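Local coordinates for outer membrane protein SusF (Bacteroides thetaiotaomicron, PDB 4FE9) that binds starch at the surface of the bacterial cell through its carbohydrate-binding modules, ahead of starch transport into the periplasm for degradation, at residues R106-R111 with T139-T144; L179-A184 with K240-F245; L351-V356 with V416-V421; L407-V412 with Q451-Q456; T429-F434 with V458-G463. All coordinates share one frame; numbering follows the deposited sequence.

Interaction 1: R106-R111 with T139-T144; sequences RASVVR and TLQPAT. With EDO (1,2-ethanediol), chain D.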
# COMPACT_ATOMS: atom_id res chain seq x y z
N ARG A 106 -17.59 1.26 -6.39
CA ARG A 106 -18.92 1.66 -6.74
C ARG A 106 -18.96 2.66 -7.88
O ARG A 106 -20.02 3.15 -8.23
CB ARG A 106 -19.64 2.20 -5.54
CG ARG A 106 -19.43 1.32 -4.27
CD ARG A 106 -20.47 1.69 -3.20
NE ARG A 106 -21.79 1.26 -3.61
CZ ARG A 106 -22.91 1.51 -2.94
NH1 ARG A 106 -22.88 2.10 -1.75
NH2 ARG A 106 -24.09 1.13 -3.47
N ALA A 107 -17.81 2.92 -8.50
CA ALA A 107 -17.73 3.98 -9.51
C ALA A 107 -18.78 3.71 -10.63
O ALA A 107 -18.98 2.54 -11.02
CB ALA A 107 -16.35 4.02 -10.09
N SER A 108 -19.41 4.76 -11.16
CA SER A 108 -20.43 4.57 -12.18
C SER A 108 -19.81 4.44 -13.58
O SER A 108 -20.09 5.26 -14.47
CB SER A 108 -21.44 5.68 -12.14
OG SER A 108 -22.50 5.42 -13.05
N VAL A 109 -19.05 3.38 -13.77
CA VAL A 109 -18.29 3.12 -15.00
C VAL A 109 -18.80 1.79 -15.61
O VAL A 109 -19.13 0.84 -14.86
CB VAL A 109 -16.76 2.95 -14.63
CG1 VAL A 109 -15.96 2.45 -15.82
CG2 VAL A 109 -16.18 4.30 -14.10
N VAL A 110 -18.79 1.68 -16.93
CA VAL A 110 -19.18 0.39 -17.58
C VAL A 110 -18.18 -0.75 -17.26
O VAL A 110 -16.99 -0.64 -17.55
CB VAL A 110 -19.33 0.54 -19.11
CG1 VAL A 110 -19.72 -0.79 -19.73
CG2 VAL A 110 -20.36 1.62 -19.44
N ARG A 111 -18.66 -1.77 -16.56
CA ARG A 111 -17.79 -2.87 -16.11
C ARG A 111 -18.08 -4.12 -16.93
O ARG A 111 -19.22 -4.54 -17.05
CB ARG A 111 -18.04 -3.19 -14.61
CG ARG A 111 -17.77 -2.02 -13.67
CD ARG A 111 -16.29 -1.66 -13.67
NE ARG A 111 -16.00 -0.77 -12.55
CZ ARG A 111 -14.87 -0.10 -12.40
NH1 ARG A 111 -13.92 -0.15 -13.35
NH2 ARG A 111 -14.69 0.64 -11.30
N THR A 139 -21.94 -6.37 -19.81
CA THR A 139 -21.46 -5.25 -19.01
C THR A 139 -22.56 -4.66 -18.17
O THR A 139 -23.75 -4.90 -18.42
CB THR A 139 -20.91 -4.16 -19.88
OG1 THR A 139 -22.00 -3.53 -20.59
CG2 THR A 139 -19.87 -4.74 -20.86
N LEU A 140 -22.15 -4.02 -17.07
CA LEU A 140 -23.08 -3.42 -16.14
C LEU A 140 -22.45 -2.13 -15.62
O LEU A 140 -21.24 -2.08 -15.32
CB LEU A 140 -23.37 -4.38 -14.96
CG LEU A 140 -24.31 -3.89 -13.84
CD1 LEU A 140 -25.21 -5.01 -13.28
CD2 LEU A 140 -23.53 -3.22 -12.71
N GLN A 141 -23.24 -1.09 -15.53
CA GLN A 141 -22.77 0.18 -15.00
C GLN A 141 -23.48 0.48 -13.71
O GLN A 141 -24.70 0.73 -13.71
CB GLN A 141 -23.04 1.31 -16.01
CG GLN A 141 -22.57 2.71 -15.50
CD GLN A 141 -23.10 3.83 -16.38
OE1 GLN A 141 -23.55 3.60 -17.48
NE2 GLN A 141 -23.11 5.02 -15.86
N PRO A 142 -22.74 0.52 -12.61
CA PRO A 142 -23.36 0.82 -11.33
C PRO A 142 -23.97 2.20 -11.35
O PRO A 142 -23.68 2.98 -12.25
CB PRO A 142 -22.20 0.76 -10.35
CG PRO A 142 -21.22 -0.16 -10.97
CD PRO A 142 -21.33 0.10 -12.46
N ALA A 143 -24.88 2.46 -10.43
CA ALA A 143 -25.66 3.70 -10.42
C ALA A 143 -24.74 4.88 -10.10
O ALA A 143 -23.58 4.70 -9.68
CB ALA A 143 -26.74 3.63 -9.41
N THR A 144 -25.17 6.04 -10.54
CA THR A 144 -24.45 7.28 -10.34
C THR A 144 -24.12 7.48 -8.86
O THR A 144 -24.94 7.22 -8.00
CB THR A 144 -25.30 8.43 -10.87
OG1 THR A 144 -25.42 8.27 -12.29
CG2 THR A 144 -24.66 9.81 -10.57
C1 EDO D . -25.54 7.21 -17.56
O1 EDO D . -24.53 7.85 -16.74
C2 EDO D . -26.65 6.69 -16.66
O2 EDO D . -26.95 7.66 -15.63
O HOH W 1 -22.79 3.24 -7.54
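Ser108, the centre of an inverse gamma turn, meets Gln141 and Pro142 where an antiparallel strand pairing of the N-terminal domain runs out into loops. Serine suits the place because its hydroxyl works both ways: OG donates to Pro142 O at 2.8 Å and accepts from Gln141 NE2 at 2.9 Å. The second bond is nearly straight (164°) and lies in the plane of the amide. Gln141 reaches it with CG anti to the backbone N (chi1 179°) and an extended chain, and NE2 also makes weak bonds to Ser108 O and to a 1,2-ethanediol, probably from the crystallisation liquor. With an alanine here, Ser108 OG would probably lose its amide donor and be held, among the contacts described, through its bond to Pro142 O alone. Pro142 sets its ring against the same loop, CD lying 3.3 Å from Val109 O, while Val110 CG1 rests 3.6 Å from Thr139 CB. Next to them Arg111 and Leu140 form a hydrogen-bonded pair, Arg111 N to Leu140 O at 2.9 Å, and the Leu140 side chain packs on helix 92-102. A water ties the loops together, donating to Arg106 O at 2.9 Å and to Ala143 O at 2.7 Å.

Interaction 2: L179-A184 with K240-F245; sequences LYILEA and KIKISF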
# COMPACT_ATOMS: atom_id res chain seq x y z
N LEU A 179 -8.94 10.93 -2.91
CA LEU A 179 -8.66 10.32 -1.63
C LEU A 179 -8.62 11.36 -0.48
O LEU A 179 -7.96 12.43 -0.59
CB LEU A 179 -7.35 9.58 -1.72
CG LEU A 179 -6.93 8.74 -0.50
CD1 LEU A 179 -7.97 7.65 -0.20
CD2 LEU A 179 -5.54 8.09 -0.78
N TYR A 180 -9.43 11.11 0.55
CA TYR A 180 -9.48 11.93 1.75
C TYR A 180 -9.05 11.13 2.97
O TYR A 180 -9.41 9.95 3.11
CB TYR A 180 -10.88 12.47 1.98
CG TYR A 180 -11.39 13.30 0.88
CD1 TYR A 180 -11.25 14.69 0.91
CD2 TYR A 180 -11.88 12.72 -0.29
CE1 TYR A 180 -11.70 15.48 -0.14
CE2 TYR A 180 -12.23 13.49 -1.39
CZ TYR A 180 -12.18 14.87 -1.29
OH TYR A 180 -12.62 15.64 -2.33
N ILE A 181 -8.34 11.78 3.87
CA ILE A 181 -7.63 11.10 4.94
C ILE A 181 -7.92 11.82 6.25
O ILE A 181 -7.90 13.06 6.30
CB ILE A 181 -6.10 11.17 4.70
CG1 ILE A 181 -5.72 10.53 3.37
CG2 ILE A 181 -5.36 10.52 5.84
CD1 ILE A 181 -5.86 9.07 3.36
N LEU A 182 -8.03 11.06 7.34
CA LEU A 182 -7.93 11.64 8.67
C LEU A 182 -7.10 10.74 9.55
O LEU A 182 -7.42 9.58 9.72
CB LEU A 182 -9.32 11.81 9.30
CG LEU A 182 -9.29 12.53 10.63
CD1 LEU A 182 -9.24 14.03 10.42
CD2 LEU A 182 -10.46 12.13 11.53
N GLU A 183 -6.08 11.31 10.16
CA GLU A 183 -5.35 10.65 11.19
C GLU A 183 -5.87 11.10 12.52
O GLU A 183 -6.18 12.24 12.70
CB GLU A 183 -3.87 10.96 11.06
CG GLU A 183 -3.33 10.64 9.68
CD GLU A 183 -1.87 11.01 9.52
OE1 GLU A 183 -1.00 10.24 10.01
OE2 GLU A 183 -1.60 12.12 9.05
N ALA A 184 -6.10 10.16 13.42
CA ALA A 184 -6.59 10.50 14.74
C ALA A 184 -5.98 9.55 15.73
O ALA A 184 -5.41 8.51 15.34
CB ALA A 184 -8.13 10.41 14.78
N LYS A 240 -3.57 5.09 17.63
CA LYS A 240 -3.39 5.91 16.44
C LYS A 240 -3.96 5.19 15.24
O LYS A 240 -3.61 4.04 14.98
CB LYS A 240 -1.91 6.19 16.20
CG LYS A 240 -1.29 7.15 17.19
CD LYS A 240 0.21 6.98 17.17
CE LYS A 240 0.84 7.64 18.36
NZ LYS A 240 0.95 9.09 18.11
N ILE A 241 -4.90 5.83 14.57
CA ILE A 241 -5.55 5.25 13.41
C ILE A 241 -5.55 6.23 12.27
O ILE A 241 -5.26 7.41 12.46
CB ILE A 241 -7.00 4.82 13.71
CG1 ILE A 241 -7.87 6.02 14.12
CG2 ILE A 241 -7.03 3.76 14.77
CD1 ILE A 241 -9.34 5.69 14.08
N LYS A 242 -5.75 5.71 11.06
CA LYS A 242 -5.93 6.55 9.90
C LYS A 242 -7.17 6.09 9.13
O LYS A 242 -7.32 4.91 8.84
CB LYS A 242 -4.70 6.43 8.99
CG LYS A 242 -4.87 7.13 7.66
CD LYS A 242 -3.74 6.78 6.73
CE LYS A 242 -2.88 7.99 6.44
NZ LYS A 242 -1.67 7.58 5.61
N ILE A 243 -8.09 7.01 8.91
CA ILE A 243 -9.33 6.72 8.24
C ILE A 243 -9.22 7.27 6.81
O ILE A 243 -8.78 8.40 6.64
CB ILE A 243 -10.49 7.44 8.92
CG1 ILE A 243 -10.73 6.87 10.31
CG2 ILE A 243 -11.79 7.29 8.09
CD1 ILE A 243 -11.74 7.71 11.09
N SER A 244 -9.36 6.39 5.82
CA SER A 244 -9.26 6.81 4.41
C SER A 244 -10.56 6.65 3.69
O SER A 244 -11.24 5.61 3.85
CB SER A 244 -8.19 6.02 3.68
OG SER A 244 -6.93 6.26 4.26
N PHE A 245 -10.88 7.60 2.83
CA PHE A 245 -12.16 7.62 2.12
C PHE A 245 -11.89 7.94 0.64
O PHE A 245 -11.30 8.98 0.32
CB PHE A 245 -13.08 8.69 2.72
CG PHE A 245 -14.27 9.02 1.87
CD1 PHE A 245 -14.98 8.01 1.22
CD2 PHE A 245 -14.65 10.36 1.66
CE1 PHE A 245 -16.07 8.30 0.43
CE2 PHE A 245 -15.76 10.66 0.87
CZ PHE A 245 -16.45 9.63 0.22
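Tyr180 to Ala184 and Ile241 to Phe245 run antiparallel as neighbouring strands, their short axes 4.6 Å apart at 165°, with hydrogen-bonded pairs Tyr180-Phe245, Leu182-Ile243 and Ala184-Ile241 alternating with the non-hydrogen-bonded pairs Ile181-Ser244 and Glu183-Lys242. Each hydrogen-bonded pair closes with two backbone bonds, as in Ile243 N to Leu182 O at 2.8 Å. The alternation sorts the side chains. Tyr180, Leu182, Ala184, Ile241, Ile243 and Phe245 share one face, largely buried, which calls for apolar or aromatic residues. There the rings of Tyr180 and Phe245 lie side by side and point the same way, CD2 of Tyr180 being 4.1 Å from CD2 of Phe245; each ring also meets Tyr153 edge-to-face. At the edge of the tyrosine ring, in its plane, sits Phe245 O, 3.8 Å from Tyr180 CD2.

The other face carries Ile181, Glu183, Lys242 and Ser244. Lys242 turns at chi3 (-113°), which carries its aliphatic chain across Ile181 CG2, Lys242 CE coming 3.6 Å from that methyl. Ile181 CD1 reaches back toward Ser244, approaching OG to 3.1 Å, a close approach that a larger side chain at the serine position would crowd further. Glu183 OE1 is 5.2 Å from Lys242 NZ, too far for a salt bridge, and is instead hydrogen-bonded to Asn257.

The chemistry is thus two-sided: one surface of this sheet of carbohydrate-binding module 1 belongs to the hydrophobic interior, with Ile243 touching Phe192 and Phe245 touching Ile194, whereas the other mixes polar and charged ends with the apolar Ile181.

Interaction 3: L351-V356 with V416-V421; sequences LVYVSV and VNPKAV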
# COMPACT_ATOMS: atom_id res chain seq x y z
N LEU A 351 22.48 1.30 0.42
CA LEU A 351 21.52 2.09 1.21
C LEU A 351 20.23 1.30 1.42
O LEU A 351 19.49 1.03 0.45
CB LEU A 351 21.21 3.44 0.53
CG LEU A 351 20.28 4.38 1.35
CD1 LEU A 351 20.60 5.85 1.13
CD2 LEU A 351 18.85 4.14 1.07
N VAL A 352 20.02 0.84 2.65
CA VAL A 352 18.81 0.15 3.00
C VAL A 352 17.77 1.15 3.53
O VAL A 352 18.06 1.97 4.42
CB VAL A 352 19.10 -0.87 4.08
CG1 VAL A 352 17.82 -1.53 4.52
CG2 VAL A 352 20.09 -1.95 3.54
N TYR A 353 16.58 1.13 2.94
CA TYR A 353 15.48 1.99 3.36
C TYR A 353 14.27 1.15 3.80
O TYR A 353 13.86 0.24 3.08
CB TYR A 353 15.10 2.89 2.20
CG TYR A 353 13.82 3.67 2.39
CD1 TYR A 353 12.59 3.12 2.05
CD2 TYR A 353 13.86 5.00 2.79
CE1 TYR A 353 11.42 3.87 2.14
CE2 TYR A 353 12.71 5.75 2.88
CZ TYR A 353 11.48 5.17 2.57
OH TYR A 353 10.33 5.91 2.69
N VAL A 354 13.79 1.39 5.03
CA VAL A 354 12.73 0.57 5.63
C VAL A 354 11.59 1.49 6.19
O VAL A 354 11.84 2.54 6.81
CB VAL A 354 13.24 -0.32 6.78
CG1 VAL A 354 12.09 -1.19 7.34
CG2 VAL A 354 14.41 -1.19 6.35
N SER A 355 10.35 1.13 5.90
CA SER A 355 9.21 1.89 6.39
C SER A 355 8.18 0.95 7.02
O SER A 355 7.91 -0.13 6.48
CB SER A 355 8.58 2.67 5.23
OG SER A 355 7.55 3.51 5.69
N VAL A 356 7.70 1.29 8.21
CA VAL A 356 6.78 0.43 8.96
C VAL A 356 5.69 1.33 9.56
O VAL A 356 5.99 2.23 10.37
CB VAL A 356 7.51 -0.30 10.12
CG1 VAL A 356 6.53 -1.16 10.96
CG2 VAL A 356 8.65 -1.14 9.59
N VAL A 416 22.72 11.24 2.28
CA VAL A 416 22.11 10.39 1.25
C VAL A 416 20.77 10.99 0.85
O VAL A 416 20.36 12.01 1.40
CB VAL A 416 21.89 8.97 1.77
CG1 VAL A 416 23.23 8.33 2.17
CG2 VAL A 416 20.94 9.00 2.96
N ASN A 417 20.14 10.42 -0.17
CA ASN A 417 18.78 10.80 -0.54
C ASN A 417 18.05 9.59 -1.15
O ASN A 417 18.15 9.35 -2.33
CB ASN A 417 18.82 11.95 -1.57
CG ASN A 417 17.40 12.40 -2.01
OD1 ASN A 417 17.09 12.44 -3.22
ND2 ASN A 417 16.57 12.82 -1.03
N PRO A 418 17.26 8.87 -0.33
CA PRO A 418 16.47 7.73 -0.86
C PRO A 418 15.46 8.13 -1.95
O PRO A 418 15.02 9.28 -2.02
CB PRO A 418 15.75 7.19 0.38
CG PRO A 418 16.53 7.81 1.59
CD PRO A 418 16.97 9.14 1.09
N LYS A 419 15.10 7.17 -2.79
CA LYS A 419 14.08 7.39 -3.83
C LYS A 419 12.87 8.05 -3.25
O LYS A 419 12.28 8.93 -3.88
CB LYS A 419 13.65 6.05 -4.48
CG LYS A 419 14.44 5.70 -5.74
CD LYS A 419 15.86 6.30 -5.70
CE LYS A 419 16.67 6.00 -6.99
NZ LYS A 419 18.10 6.48 -6.86
N ALA A 420 12.37 7.49 -2.15
CA ALA A 420 11.06 7.90 -1.59
C ALA A 420 11.07 9.34 -1.09
O ALA A 420 10.02 9.91 -0.82
CB ALA A 420 10.65 6.95 -0.47
N VAL A 421 12.26 9.92 -0.89
CA VAL A 421 12.36 11.29 -0.34
C VAL A 421 12.75 12.30 -1.44
O VAL A 421 13.67 12.05 -2.21
CB VAL A 421 13.42 11.36 0.81
CG1 VAL A 421 13.56 12.85 1.37
CG2 VAL A 421 13.07 10.39 1.92
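Tyr353 crosses Pro418 at about a right angle, reaching from a strand of carbohydrate-binding module 2 into a loop of module 3. Its CB points toward that loop, and with CG anti to the backbone N (chi1 170°) the ring is carried toward the type I turn from Pro418 to Val421. Along one side, Tyr353 CD2 meets Pro418 CB at 3.8 Å; CE2, one atom farther, lies between Pro418 CB and Ala420 CB. Next comes Tyr353 CZ, 3.6 Å from Ala420 CB, and finally Tyr353 OH, 3.3 Å from the same methyl. A long aromatic suits this place because it can lean on two residues of the turn at once, and alanine brings just a methyl to its end. Proline contributes a compact apolar surface, and the turn is closed by Val421 N to Pro418 O at 3.1 Å.

Beside this, Leu351 and Val416 reach toward each other tip to tip, CD1 of Leu351 standing 3.4 Å from Val416 CB, tighter than usual. Val416 also packs on Trp296 and Ile298 of strand 294-301. The arrangement is an apolar interface between domains, the sheet surface of one module received by a turn-bearing loop of the next.

Interaction 4: L407-V412 with Q451-Q456; sequences LKDGAV and QGKTGQ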
# COMPACT_ATOMS: atom_id res chain seq x y z
N LEU A 407 36.34 22.32 -2.88
CA LEU A 407 36.66 23.39 -3.82
C LEU A 407 36.89 24.74 -3.14
O LEU A 407 37.26 25.72 -3.79
CB LEU A 407 35.55 23.54 -4.85
CG LEU A 407 35.48 22.51 -5.98
CD1 LEU A 407 36.00 21.14 -5.52
CD2 LEU A 407 34.04 22.40 -6.54
N LYS A 408 36.52 24.82 -1.86
CA LYS A 408 36.50 26.08 -1.11
C LYS A 408 36.48 25.79 0.37
O LYS A 408 36.10 24.68 0.79
CB LYS A 408 35.28 26.90 -1.47
CG LYS A 408 35.47 27.78 -2.69
CD LYS A 408 34.14 28.32 -3.19
CE LYS A 408 33.05 28.16 -2.13
NZ LYS A 408 32.87 29.39 -1.33
N ASP A 409 36.90 26.76 1.17
CA ASP A 409 36.61 26.72 2.59
C ASP A 409 35.12 26.91 2.79
O ASP A 409 34.48 27.58 2.01
CB ASP A 409 37.41 27.80 3.33
CG ASP A 409 38.87 27.85 2.89
OD1 ASP A 409 39.66 26.96 3.33
OD2 ASP A 409 39.18 28.67 1.99
N GLY A 410 34.56 26.21 3.77
CA GLY A 410 33.15 26.38 4.10
C GLY A 410 32.67 25.30 5.05
O GLY A 410 33.46 24.45 5.50
N ALA A 411 31.40 25.39 5.43
CA ALA A 411 30.77 24.37 6.26
C ALA A 411 30.53 23.11 5.43
O ALA A 411 30.10 23.20 4.30
CB ALA A 411 29.47 24.88 6.84
N VAL A 412 30.97 21.98 5.95
CA VAL A 412 30.73 20.68 5.34
C VAL A 412 29.29 20.21 5.62
O VAL A 412 28.84 20.25 6.75
CB VAL A 412 31.70 19.64 5.88
CG1 VAL A 412 31.43 18.25 5.22
CG2 VAL A 412 33.15 20.08 5.64
N GLN A 451 33.72 22.94 9.89
CA GLN A 451 34.43 23.64 8.79
C GLN A 451 35.40 22.70 8.09
O GLN A 451 36.03 21.85 8.72
CB GLN A 451 35.21 24.87 9.32
CG GLN A 451 34.37 25.89 10.03
CD GLN A 451 33.25 26.45 9.16
OE1 GLN A 451 33.47 26.78 8.00
NE2 GLN A 451 32.08 26.65 9.75
N GLY A 452 35.51 22.84 6.78
CA GLY A 452 36.60 22.24 6.03
C GLY A 452 37.33 23.28 5.21
O GLY A 452 36.79 24.36 4.97
N LYS A 453 38.52 22.93 4.73
CA LYS A 453 39.32 23.84 3.86
C LYS A 453 39.54 23.27 2.47
O LYS A 453 39.65 22.05 2.31
CB LYS A 453 40.68 24.17 4.51
CG LYS A 453 40.60 24.61 5.97
CD LYS A 453 41.17 23.54 6.89
CE LYS A 453 42.63 23.83 7.23
NZ LYS A 453 42.74 24.70 8.44
N THR A 454 39.72 24.15 1.50
CA THR A 454 40.00 23.74 0.13
C THR A 454 40.91 22.53 0.05
O THR A 454 41.83 22.36 0.86
CB THR A 454 40.61 24.88 -0.68
OG1 THR A 454 40.04 26.11 -0.25
CG2 THR A 454 40.34 24.69 -2.18
N GLY A 455 40.56 21.62 -0.86
CA GLY A 455 41.40 20.47 -1.17
C GLY A 455 41.40 19.40 -0.11
O GLY A 455 42.00 18.36 -0.28
N GLN A 456 40.74 19.66 1.01
CA GLN A 456 40.43 18.60 1.96
C GLN A 456 39.32 17.68 1.41
O GLN A 456 38.65 18.02 0.44
CB GLN A 456 39.99 19.19 3.31
CG GLN A 456 41.11 19.71 4.18
CD GLN A 456 40.62 20.13 5.57
OE1 GLN A 456 39.58 20.78 5.70
NE2 GLN A 456 41.33 19.70 6.60
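Gly410 and Gly452 form an antiparallel hydrogen-bonded pair between the start of strand 410-415 and the short strand 451-452, their CA atoms 5.7 Å apart. Gly452 N donates to Gly410 O at 2.9 Å, almost in line with the carbonyl, and Gly410 N returns to Gly452 O at 3.1 Å. Glycine fits at Gly452 because a CB there would come within 3.2 Å of Val412 CG2. A type II turn follows from Lys453 to Gln456, with Gly455 at the third position, where the positive phi (74°) is easy without a side chain. Within it Gln456 OE1 accepts from Lys453 N.

Asp409 crosses toward the turn, and its OD1 accepts a weak bond from Thr454 N at 3.4 Å while lying 3.2 Å from Lys453 CB. Thr454 has its CG2 anti to the backbone N, which turns the methyl onto the main chain of Leu407, 3.6 Å from Leu407 C. Asp409 OD1 and Lys453 NZ, 6.4 Å apart, attract at most at long range. This module-3 sheet edge is therefore joined mainly through backbone amides and carbonyls; its exposed side chains add that one weak bond and van der Waals contacts, and the buried Lys408 O, without a partner, is a cost.

Interaction 5: T429-F434 with V458-G463; sequences TEFIIF and VYLNFG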
# COMPACT_ATOMS: atom_id res chain seq x y z
N THR A 429 17.93 13.21 5.70
CA THR A 429 18.84 12.10 5.88
C THR A 429 20.27 12.60 5.74
O THR A 429 21.00 12.24 4.81
CB THR A 429 18.56 10.92 4.84
OG1 THR A 429 18.64 11.41 3.50
CG2 THR A 429 17.14 10.32 5.07
N GLU A 430 20.65 13.49 6.64
CA GLU A 430 21.98 14.05 6.57
C GLU A 430 22.75 13.75 7.83
O GLU A 430 22.19 13.22 8.82
CB GLU A 430 21.95 15.56 6.26
CG GLU A 430 21.49 16.46 7.47
CD GLU A 430 21.91 17.91 7.34
OE1 GLU A 430 23.05 18.18 6.83
OE2 GLU A 430 21.17 18.79 7.87
N PHE A 431 24.06 13.93 7.74
CA PHE A 431 24.92 13.65 8.86
C PHE A 431 26.26 14.37 8.69
O PHE A 431 26.47 15.12 7.72
CB PHE A 431 25.15 12.13 8.97
CG PHE A 431 25.69 11.53 7.73
CD1 PHE A 431 27.06 11.46 7.52
CD2 PHE A 431 24.83 11.14 6.71
CE1 PHE A 431 27.57 10.92 6.35
CE2 PHE A 431 25.33 10.58 5.55
CZ PHE A 431 26.71 10.51 5.35
N ILE A 432 27.09 14.24 9.68
CA ILE A 432 28.38 14.93 9.72
C ILE A 432 29.33 14.12 10.65
O ILE A 432 28.95 13.05 11.16
CB ILE A 432 28.19 16.41 10.21
CG1 ILE A 432 29.38 17.30 9.80
CG2 ILE A 432 27.93 16.46 11.73
CD1 ILE A 432 29.60 17.39 8.31
N ILE A 433 30.57 14.57 10.80
CA ILE A 433 31.52 13.95 11.76
C ILE A 433 31.82 14.91 12.92
O ILE A 433 32.18 16.06 12.69
CB ILE A 433 32.87 13.62 11.05
CG1 ILE A 433 32.67 12.55 10.02
CG2 ILE A 433 33.91 13.19 12.04
CD1 ILE A 433 32.70 13.10 8.65
N PHE A 434 31.69 14.41 14.16
CA PHE A 434 32.19 15.12 15.35
C PHE A 434 33.10 14.17 16.09
O PHE A 434 32.67 13.07 16.46
CB PHE A 434 31.03 15.51 16.31
CG PHE A 434 30.02 16.51 15.71
CD1 PHE A 434 30.44 17.77 15.25
CD2 PHE A 434 28.62 16.27 15.87
CE1 PHE A 434 29.48 18.74 14.80
CE2 PHE A 434 27.68 17.21 15.43
CZ PHE A 434 28.12 18.45 14.87
N VAL A 458 36.31 14.31 2.91
CA VAL A 458 35.75 13.52 4.04
C VAL A 458 36.05 12.02 3.88
O VAL A 458 35.89 11.49 2.81
CB VAL A 458 34.18 13.68 4.14
CG1 VAL A 458 33.66 12.99 5.37
CG2 VAL A 458 33.79 15.13 4.12
N TYR A 459 36.32 11.33 5.00
CA TYR A 459 36.44 9.87 5.00
C TYR A 459 35.45 9.22 5.95
O TYR A 459 35.51 9.44 7.16
CB TYR A 459 37.89 9.43 5.38
CG TYR A 459 38.97 9.97 4.46
CD1 TYR A 459 39.69 9.13 3.61
CD2 TYR A 459 39.24 11.33 4.41
CE1 TYR A 459 40.60 9.64 2.70
CE2 TYR A 459 40.17 11.84 3.54
CZ TYR A 459 40.86 10.99 2.70
OH TYR A 459 41.80 11.52 1.87
N LEU A 460 34.65 8.27 5.44
CA LEU A 460 33.62 7.62 6.26
C LEU A 460 33.81 6.13 6.32
O LEU A 460 33.78 5.45 5.29
CB LEU A 460 32.22 7.92 5.71
CG LEU A 460 31.87 9.38 5.45
CD1 LEU A 460 30.69 9.47 4.51
CD2 LEU A 460 31.57 10.07 6.76
N ASN A 461 33.88 5.61 7.52
CA ASN A 461 33.78 4.19 7.72
C ASN A 461 32.44 3.82 8.32
O ASN A 461 32.27 3.86 9.54
CB ASN A 461 34.91 3.70 8.61
CG ASN A 461 35.00 2.20 8.67
OD1 ASN A 461 33.98 1.50 8.64
ND2 ASN A 461 36.21 1.69 8.86
N PHE A 462 31.50 3.41 7.48
CA PHE A 462 30.16 3.11 7.95
C PHE A 462 30.13 1.87 8.77
O PHE A 462 29.28 1.72 9.64
CB PHE A 462 29.18 3.01 6.81
CG PHE A 462 28.79 4.31 6.24
CD1 PHE A 462 27.90 5.12 6.91
CD2 PHE A 462 29.23 4.68 4.98
CE1 PHE A 462 27.51 6.34 6.37
CE2 PHE A 462 28.82 5.88 4.42
CZ PHE A 462 27.95 6.71 5.11
N GLY A 463 31.08 0.97 8.53
CA GLY A 463 31.18 -0.25 9.34
C GLY A 463 31.56 0.08 10.76
O GLY A 463 31.09 -0.54 11.71
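Phe431 holds CG between its backbone N and carbonyl carbon (chi1 55°), and Phe462 sets CG anti to its own carbonyl carbon; together these torsions bring the two rings face to edge within a beta-sandwich-like core of carbohydrate-binding module 3. Strands 430-434 and 458-461 belong to different sheets, packed nearly orthogonally at 99° with axes 9.0 Å apart, and large apolar side chains span the distance. The edge of Phe462 is turned toward the face of Phe431 in an offset edge-to-face pair, centroids 6.0 Å apart and planes at 75°. Leu460 and Phe431 approach from opposite directions, Leu460 CD1 lying in the ring plane at its edge, 3.9 Å from Phe431 CE1. With a small alanine at Phe431, a gap is likely to open between the sheets, and Phe462 would keep Phe401 but lose one of the two rings it meets edge-to-face. Phe431 also rests on Trp296, and the core thus extends to module 2. Toward Val458, branched aliphatics replace rings. Ile433 crosses Leu460 at a slant, with Ile433 CD1 at 3.7 Å from Leu460 CD2, and slides past Val458 in the opposite direction; there Ile433 CD1 is pressed to 3.4 Å from Val458 CG1.

The five contacts are strung along an elongated chain, interactions 1 and 4 lying about 64 Å apart between centres. Interactions 1 and 2 stay separate, their nearest atoms about 9 Å apart. Interaction 2 comes nearest to annotated sugar-binding residues: the side chain of Ile243 is about 4 Å from that of Phe192, yet about 13 Å from bound glucose, which is consistent with a second-shell place. Interaction 5 touches both 3 and 4, which themselves only adjoin in the sequence: a probable hydrogen bond runs from Val416 N to Thr429 O (3.2 Å), and Val412 CG1 lies 4.1 Å from Val458 CG2. Module 3 is thereby connected from its interface with module 2 to its far edge.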